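Side-chain contacts in sarcolemmal membrane-associated protein (Homo sapiens, PDB 6AR0), which associates with the STRIPAK core to form an extended complex that dephosphorylates STK3 and so inhibits Hippo signalling, the part seen here being the FHA domain of the protein: residues F8-R11 / P12-P16; V22-D25 / E26-I30; T78-S82 / Q83-R87. One frame throughout, in Å; residues are numbered along the deposited sequence.

Contact 1: F8-R11 / P12-P16; sequences FTCR and PNSHP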
loop_
_atom_site.group_PDB
_atom_site.type_symbol
_atom_site.label_atom_id
_atom_site.label_comp_id
_atom_site.label_asym_id
_atom_site.label_seq_id
_atom_site.Cartn_x
_atom_site.Cartn_y
_atom_site.Cartn_z
ATOM N N PHE A 8 -8.016 -1.658 2.880
ATOM C CA PHE A 8 -6.780 -1.740 3.657
ATOM C C PHE A 8 -7.138 -1.724 5.137
ATOM O O PHE A 8 -7.756 -0.766 5.603
ATOM C CB PHE A 8 -5.887 -0.518 3.413
ATOM C CG PHE A 8 -5.274 -0.421 2.038
ATOM C CD1 PHE A 8 -3.927 -0.647 1.869
ATOM C CD2 PHE A 8 -6.016 -0.021 0.934
ATOM C CE1 PHE A 8 -3.337 -0.518 0.626
ATOM C CE2 PHE A 8 -5.426 0.113 -0.323
ATOM C CZ PHE A 8 -4.087 -0.129 -0.464
ATOM N N THR A 9 -6.747 -2.766 5.879
ATOM C CA THR A 9 -6.955 -2.808 7.320
ATOM C C THR A 9 -5.618 -2.888 8.037
ATOM O O THR A 9 -4.686 -3.561 7.589
ATOM C CB THR A 9 -7.845 -3.985 7.730
ATOM O OG1 THR A 9 -7.334 -5.203 7.209
ATOM C CG2 THR A 9 -9.237 -3.781 7.196
ATOM N N CYS A 10 -5.531 -2.218 9.172
ATOM C CA CYS A 10 -4.280 -2.046 9.896
ATOM C C CYS A 10 -3.930 -3.293 10.700
ATOM O O CYS A 10 -4.706 -3.720 11.564
ATOM C CB CYS A 10 -4.475 -0.848 10.819
ATOM S SG CYS A 10 -3.096 -0.336 11.820
ATOM N N ARG A 11 -2.741 -3.855 10.460
ATOM C CA ARG A 11 -2.268 -5.032 11.175
ATOM C C ARG A 11 -1.681 -4.650 12.532
ATOM O O ARG A 11 -1.339 -3.493 12.768
ATOM C CB ARG A 11 -1.190 -5.730 10.350
ATOM C CG ARG A 11 -1.712 -6.364 9.076
ATOM C CD ARG A 11 -2.239 -7.749 9.316
ATOM N NE ARG A 11 -1.161 -8.693 9.588
ATOM C CZ ARG A 11 -1.335 -10.004 9.727
ATOM N NH1 ARG A 11 -2.542 -10.549 9.629
ATOM N NH2 ARG A 11 -0.298 -10.787 9.960
ATOM N N PRO A 12 -1.527 -5.618 13.436
ATOM C CA PRO A 12 -1.093 -5.272 14.793
ATOM C C PRO A 12 0.284 -4.661 14.889
ATOM O O PRO A 12 0.560 -3.975 15.884
ATOM C CB PRO A 12 -1.140 -6.612 15.533
ATOM C CG PRO A 12 -2.067 -7.442 14.800
ATOM C CD PRO A 12 -2.001 -7.010 13.354
ATOM N N ASN A 13 1.178 -4.937 13.946
ATOM C CA ASN A 13 2.530 -4.404 13.984
ATOM C C ASN A 13 2.691 -3.159 13.124
ATOM O O ASN A 13 3.825 -2.759 12.833
ATOM C CB ASN A 13 3.550 -5.488 13.610
ATOM C CG ASN A 13 3.282 -6.122 12.258
ATOM O OD1 ASN A 13 2.166 -6.087 11.748
ATOM N ND2 ASN A 13 4.318 -6.708 11.665
ATOM N N SER A 14 1.584 -2.532 12.737
ATOM C CA SER A 14 1.621 -1.341 11.918
ATOM C C SER A 14 1.621 -0.076 12.760
ATOM O O SER A 14 1.014 -0.010 13.835
ATOM C CB SER A 14 0.365 -1.296 11.058
ATOM O OG SER A 14 0.390 -0.251 10.118
ATOM N N HIS A 15 2.275 0.944 12.238
ATOM C CA HIS A 15 1.953 2.296 12.641
ATOM C C HIS A 15 0.446 2.503 12.460
ATOM O O HIS A 15 -0.118 2.048 11.459
ATOM C CB HIS A 15 2.753 3.221 11.725
ATOM C CG HIS A 15 2.668 4.660 12.066
ATOM N ND1 HIS A 15 3.248 5.211 13.186
ATOM C CD2 HIS A 15 2.138 5.687 11.365
ATOM C CE1 HIS A 15 3.039 6.519 13.176
ATOM N NE2 HIS A 15 2.366 6.827 12.084
ATOM N N PRO A 16 -0.249 3.144 13.393
ATOM C CA PRO A 16 -1.717 3.149 13.319
ATOM C C PRO A 16 -2.263 3.905 12.118
ATOM O O PRO A 16 -1.772 4.974 11.748
ATOM C CB PRO A 16 -2.124 3.835 14.623
ATOM C CG PRO A 16 -0.995 3.493 15.544
ATOM C CD PRO A 16 0.225 3.643 14.697
HETATM O O HOH W 1 1.508 -8.229 10.150
#

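Contact 2: V22-D25 / E26-I30; sequences VYLD and EPIKI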
loop_
_atom_site.group_PDB
_atom_site.type_symbol
_atom_site.label_atom_id
_atom_site.label_comp_id
_atom_site.label_asym_id
_atom_site.label_seq_id
_atom_site.Cartn_x
_atom_site.Cartn_y
_atom_site.Cartn_z
ATOM N N VAL A 22 -10.710 1.966 -0.692
ATOM C CA VAL A 22 -10.053 2.662 -1.801
ATOM C C VAL A 22 -10.602 2.109 -3.109
ATOM O O VAL A 22 -10.265 0.994 -3.513
ATOM C CB VAL A 22 -8.525 2.510 -1.748
ATOM C CG1 VAL A 22 -7.869 3.264 -2.904
ATOM C CG2 VAL A 22 -7.969 2.987 -0.416
ATOM N N TYR A 23 -11.415 2.896 -3.799
ATOM C CA TYR A 23 -11.925 2.501 -5.099
ATOM C C TYR A 23 -10.872 2.735 -6.176
ATOM O O TYR A 23 -10.114 3.709 -6.140
ATOM C CB TYR A 23 -13.220 3.254 -5.395
ATOM C CG TYR A 23 -14.320 2.802 -4.477
ATOM C CD1 TYR A 23 -14.983 1.612 -4.714
ATOM C CD2 TYR A 23 -14.674 3.544 -3.352
ATOM C CE1 TYR A 23 -15.983 1.173 -3.860
ATOM C CE2 TYR A 23 -15.677 3.110 -2.496
ATOM C CZ TYR A 23 -16.327 1.938 -2.762
ATOM O OH TYR A 23 -17.338 1.507 -1.925
ATOM N N LEU A 24 -10.812 1.813 -7.121
ATOM C CA LEU A 24 -9.728 1.717 -8.100
ATOM C C LEU A 24 -10.235 1.891 -9.532
ATOM O O LEU A 24 -9.836 1.171 -10.456
ATOM C CB LEU A 24 -8.986 0.395 -7.945
ATOM C CG LEU A 24 -8.273 0.208 -6.604
ATOM C CD1 LEU A 24 -7.685 -1.188 -6.528
ATOM C CD2 LEU A 24 -7.190 1.249 -6.384
ATOM N N ASP A 25 -11.112 2.863 -9.760
ATOM C CA ASP A 25 -11.456 3.215 -11.134
ATOM C C ASP A 25 -10.224 3.637 -11.914
ATOM O O ASP A 25 -10.184 3.483 -13.141
ATOM C CB ASP A 25 -12.480 4.353 -11.162
ATOM C CG ASP A 25 -13.871 3.915 -10.752
ATOM O OD1 ASP A 25 -14.153 2.693 -10.692
ATOM O OD2 ASP A 25 -14.711 4.810 -10.514
ATOM N N GLU A 26 -9.250 4.224 -11.235
ATOM C CA GLU A 26 -7.959 4.548 -11.823
ATOM C C GLU A 26 -6.872 4.291 -10.787
ATOM O O GLU A 26 -7.166 4.097 -9.604
ATOM C CB GLU A 26 -7.910 5.993 -12.313
ATOM C CG GLU A 26 -8.006 7.001 -11.203
ATOM C CD GLU A 26 -8.164 8.417 -11.723
ATOM O OE1 GLU A 26 -8.330 9.338 -10.898
ATOM O OE2 GLU A 26 -8.121 8.608 -12.957
ATOM N N PRO A 27 -5.615 4.253 -11.199
ATOM C CA PRO A 27 -4.544 3.947 -10.245
ATOM C C PRO A 27 -4.487 4.967 -9.123
ATOM O O PRO A 27 -4.672 6.173 -9.340
ATOM C CB PRO A 27 -3.283 3.982 -11.116
ATOM C CG PRO A 27 -3.776 3.650 -12.492
ATOM C CD PRO A 27 -5.106 4.332 -12.580
ATOM N N ILE A 28 -4.197 4.477 -7.922
ATOM C CA ILE A 28 -4.143 5.302 -6.723
ATOM C C ILE A 28 -2.714 5.337 -6.193
ATOM O O ILE A 28 -2.071 4.293 -6.027
ATOM C CB ILE A 28 -5.129 4.771 -5.665
ATOM C CG1 ILE A 28 -6.580 4.901 -6.168
ATOM C CG2 ILE A 28 -4.956 5.499 -4.332
ATOM C CD1 ILE A 28 -7.046 6.325 -6.453
ATOM N N LYS A 29 -2.234 6.546 -5.913
ATOM C CA LYS A 29 -0.928 6.727 -5.309
ATOM C C LYS A 29 -0.961 6.320 -3.841
ATOM O O LYS A 29 -1.917 6.610 -3.106
ATOM C CB LYS A 29 -0.502 8.187 -5.414
ATOM C CG LYS A 29 0.978 8.386 -5.109
ATOM C CD LYS A 29 1.494 9.722 -5.608
ATOM C CE LYS A 29 1.226 10.795 -4.590
ATOM N NZ LYS A 29 1.785 12.096 -5.044
ATOM N N ILE A 30 0.080 5.614 -3.429
ATOM C CA ILE A 30 0.382 5.350 -2.028
ATOM C C ILE A 30 1.534 6.256 -1.639
ATOM O O ILE A 30 2.546 6.313 -2.347
ATOM C CB ILE A 30 0.774 3.879 -1.840
ATOM C CG1 ILE A 30 -0.420 2.981 -2.194
ATOM C CG2 ILE A 30 1.253 3.624 -0.419
ATOM C CD1 ILE A 30 -0.054 1.652 -2.774
HETATM O O HOH W 2 -9.372 5.293 -8.381
#

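Contact 3: T78-S82 / Q83-R87; sequences TFINS and QRLSR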
loop_
_atom_site.group_PDB
_atom_site.type_symbol
_atom_site.label_atom_id
_atom_site.label_comp_id
_atom_site.label_asym_id
_atom_site.label_seq_id
_atom_site.Cartn_x
_atom_site.Cartn_y
_atom_site.Cartn_z
ATOM N N THR A 78 8.717 -1.400 -0.353
ATOM C CA THR A 78 7.352 -1.893 -0.419
ATOM C C THR A 78 7.434 -3.407 -0.440
ATOM O O THR A 78 8.325 -3.964 -1.090
ATOM C CB THR A 78 6.672 -1.398 -1.713
ATOM O OG1 THR A 78 6.665 0.030 -1.728
ATOM C CG2 THR A 78 5.238 -1.882 -1.826
ATOM N N PHE A 79 6.511 -4.075 0.264
ATOM C CA PHE A 79 6.584 -5.523 0.430
ATOM C C PHE A 79 5.213 -6.155 0.209
ATOM O O PHE A 79 4.199 -5.602 0.640
ATOM C CB PHE A 79 7.089 -5.917 1.837
ATOM C CG PHE A 79 8.368 -5.231 2.254
ATOM C CD1 PHE A 79 9.574 -5.909 2.238
ATOM C CD2 PHE A 79 8.366 -3.902 2.658
ATOM C CE1 PHE A 79 10.743 -5.269 2.613
ATOM C CE2 PHE A 79 9.527 -3.265 3.016
ATOM C CZ PHE A 79 10.719 -3.952 2.998
ATOM N N ILE A 80 5.198 -7.303 -0.474
ATOM C CA ILE A 80 4.030 -8.178 -0.564
ATOM C C ILE A 80 4.379 -9.459 0.174
ATOM O O ILE A 80 5.328 -10.154 -0.206
ATOM C CB ILE A 80 3.650 -8.495 -2.021
ATOM C CG1 ILE A 80 3.291 -7.224 -2.803
ATOM C CG2 ILE A 80 2.501 -9.508 -2.070
ATOM C CD1 ILE A 80 3.224 -7.445 -4.310
ATOM N N ASN A 81 3.647 -9.758 1.246
ATOM C CA ASN A 81 3.902 -10.953 2.051
ATOM C C ASN A 81 5.383 -11.071 2.395
ATOM O O ASN A 81 6.010 -12.124 2.257
ATOM C CB ASN A 81 3.359 -12.189 1.352
ATOM C CG ASN A 81 1.880 -12.052 1.059
ATOM O OD1 ASN A 81 1.153 -11.458 1.846
ATOM N ND2 ASN A 81 1.423 -12.601 -0.051
ATOM N N SER A 82 5.935 -9.944 2.832
ATOM C CA SER A 82 7.305 -9.813 3.346
ATOM C C SER A 82 8.384 -9.818 2.269
ATOM O O SER A 82 9.566 -9.835 2.618
ATOM C CB SER A 82 7.670 -10.877 4.391
ATOM O OG SER A 82 6.676 -11.002 5.394
ATOM N N GLN A 83 8.025 -9.787 0.990
ATOM C CA GLN A 83 8.996 -9.801 -0.102
ATOM C C GLN A 83 9.096 -8.403 -0.692
ATOM O O GLN A 83 8.094 -7.838 -1.137
ATOM C CB GLN A 83 8.565 -10.788 -1.188
ATOM C CG GLN A 83 8.331 -12.182 -0.656
ATOM C CD GLN A 83 9.522 -12.710 0.078
ATOM O OE1 GLN A 83 10.668 -12.502 -0.330
ATOM N NE2 GLN A 83 9.267 -13.384 1.190
ATOM N N ARG A 84 10.313 -7.863 -0.726
ATOM C CA ARG A 84 10.534 -6.482 -1.140
ATOM C C ARG A 84 10.474 -6.365 -2.659
ATOM O O ARG A 84 11.107 -7.143 -3.381
ATOM C CB ARG A 84 11.889 -5.999 -0.630
ATOM C CG ARG A 84 12.115 -4.522 -0.856
ATOM C CD ARG A 84 13.322 -4.012 -0.099
ATOM N NE ARG A 84 13.519 -2.588 -0.355
ATOM C CZ ARG A 84 14.059 -1.737 0.501
ATOM N NH1 ARG A 84 14.505 -2.152 1.682
ATOM N NH2 ARG A 84 14.140 -0.466 0.168
ATOM N N LEU A 85 9.754 -5.362 -3.148
ATOM C CA LEU A 85 9.536 -5.250 -4.586
ATOM C C LEU A 85 10.740 -4.681 -5.326
ATOM O O LEU A 85 11.005 -5.100 -6.458
ATOM C CB LEU A 85 8.307 -4.397 -4.871
ATOM C CG LEU A 85 7.022 -4.882 -4.216
ATOM C CD1 LEU A 85 5.827 -4.181 -4.837
ATOM C CD2 LEU A 85 6.866 -6.399 -4.289
ATOM N N SER A 86 11.461 -3.731 -4.723
ATOM C CA SER A 86 12.614 -3.114 -5.370
ATOM C C SER A 86 13.592 -2.595 -4.322
ATOM O O SER A 86 13.237 -2.348 -3.169
ATOM C CB SER A 86 12.179 -1.971 -6.292
ATOM O OG SER A 86 11.436 -1.018 -5.560
ATOM N N ARG A 87 14.835 -2.414 -4.758
ATOM C CA ARG A 87 15.837 -1.766 -3.934
ATOM C C ARG A 87 15.414 -0.349 -3.587
ATOM O O ARG A 87 14.633 0.278 -4.295
ATOM C CB ARG A 87 17.127 -1.612 -4.718
ATOM C CG ARG A 87 17.963 -2.831 -4.792
ATOM C CD ARG A 87 19.295 -2.455 -5.398
ATOM N NE ARG A 87 20.367 -3.380 -5.045
ATOM C CZ ARG A 87 20.632 -4.503 -5.701
ATOM N NH1 ARG A 87 19.898 -4.858 -6.750
ATOM N NH2 ARG A 87 21.631 -5.271 -5.301
HETATM O O HOH W 3 10.484 -1.903 -2.595
HETATM O O HOH W 4 6.294 -14.588 1.298
#

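Contact 1: F8-R11 / P12-P16
R11 and P12 meet as neighbours at the end of a strand, the proline CD lying 3.4 Å from R11 CB and the two side chains crossing obliquely. The arginine does not stretch straight out: bends at chi2 (-86°) and chi3 (-71°) bring NE round to a water that lies at the edge of the guanidinium and in its plane. That water accepts from R11 NE at 2.8 Å and donates to N13 OD1 at 2.8 Å, bridging two side chains whose closest direct approach is R11 CB to N13 OD1.

With chi1 at -178°, the C10 sulphur swings alongside the returning chain, 3.7 Å from S14 CB and 4.0 Å from P16 CA. The serine hydroxyl donates to H15 O at 2.7 Å and is also hydrogen-bonded to V122 N of strand 117-128, so it is held from within the loop and from the sheet.

The backbone shows how a proline suits such a corner, its ring restricting phi to a value that fits the second position. S14 N closes the reversal on R11 O at 3.1 Å, a type I beta turn from R11 to S14, directly after strand 5-10 of the FHA beta sandwich.

Contact 2: V22-D25 / E26-I30
I28 packs against V22 and L24 where the chain of this FHA beta sandwich leaves strand 20-23 of one sheet and enters strand 28-32 of the other. I28 CG1 reaches L24 CD2 at 3.7 Å and V22 CG1 at 3.9 Å, while its CG2 branch also touches V22 CG1, so the isoleucine meets two residues of the preceding strand and loop with both branches. V22 CG1 stands anti to its own backbone nitrogen (chi1 -179°), which turns that methyl toward the isoleucine. An alanine in place of I28 would remove both branches and would probably leave V22 CG1 and L24 CD2 without their partner on strand 28-32, opening a gap between the two strands. V22 also packs on F8, and L24 on A6 and F67.

Polar interactions illustrate how a connection lacking direct hydrogen bonds between its two halves can still be held. No direct hydrogen bond joins 22-25 to 26-30; water takes that role. D25 carries its carboxylate away from 26-30, with OD1 hydrogen-bonded to S3 OG. Beside Y23 O, which also lies 3.7 Å from I28 CG1, sits the bridging water: it donates to Y23 O at 2.8 Å and accepts from E26 N at 3.1 Å.

Contact 3: T78-S82 / Q83-R87
F79 and R84 face each other as an antiparallel non-hydrogen-bonded pair, followed by I80 and Q83 as a hydrogen-bonded one. I80 N donates to Q83 O and Q83 N returns to I80 O, each at 3.0 Å, while L85 N reaches T78 O at 2.9 Å, nearly in line with the carbonyl (C=O...N 163°). Between I80 and Q83, N81 and S82 turn the chain with positive phi at both, the signature of a type I' turn.

The paired side chains split between two faces. On that of F79, R84 runs extended past the phenyl group: CG anti to the backbone N (chi1 -172°) carries the chain along the F79 ring, with CB 3.5 Å from F79 CE1. Ring and guanidinium planes stand 62° apart. R84 NE then donates to S86 O at 2.8 Å, fixing the far end of the chain.

I80 lies on the face it shares with Q83. L85 spreads its two methyls: CD2 meets I80 CD1 at 3.8 Å, the chains at about a right angle, and CD1 meets T78 CG2 at 3.8 Å. C95 of strand 95-97 touches both I80 and L85. The N81 amide leads away from 83-87, hydrogen-bonded to I102 N and D101 OD1, and a water links N81 O to Q83 NE2. Such a worked case shows a beta hairpin with a two-residue loop, the type I' turn, at the edge of its sheet in the FHA beta sandwich.

In the fold
From the N terminus, strand 5-10 runs into contact 1, where residues 11-14 turn the chain before strand 20-23 returns beside it. Contact 2 follows as that strand ends, closing the short passage to strand 28-32 and so tying one sheet of the sandwich to the other. F8 CD2 touches V22 CG2 at 3.8 Å, joining contacts 1 and 2 across neighbouring strands. Contact 3 comes much later and closes the hairpin of strands 78-80 and 83-84; strand 78-80 pairs with 102-105, so the hairpin extends the sheet that holds 5-10 and 20-23. The three lie in series, none nesting or crossing; the centre of contact 3 is about 17 Å from that of contact 1.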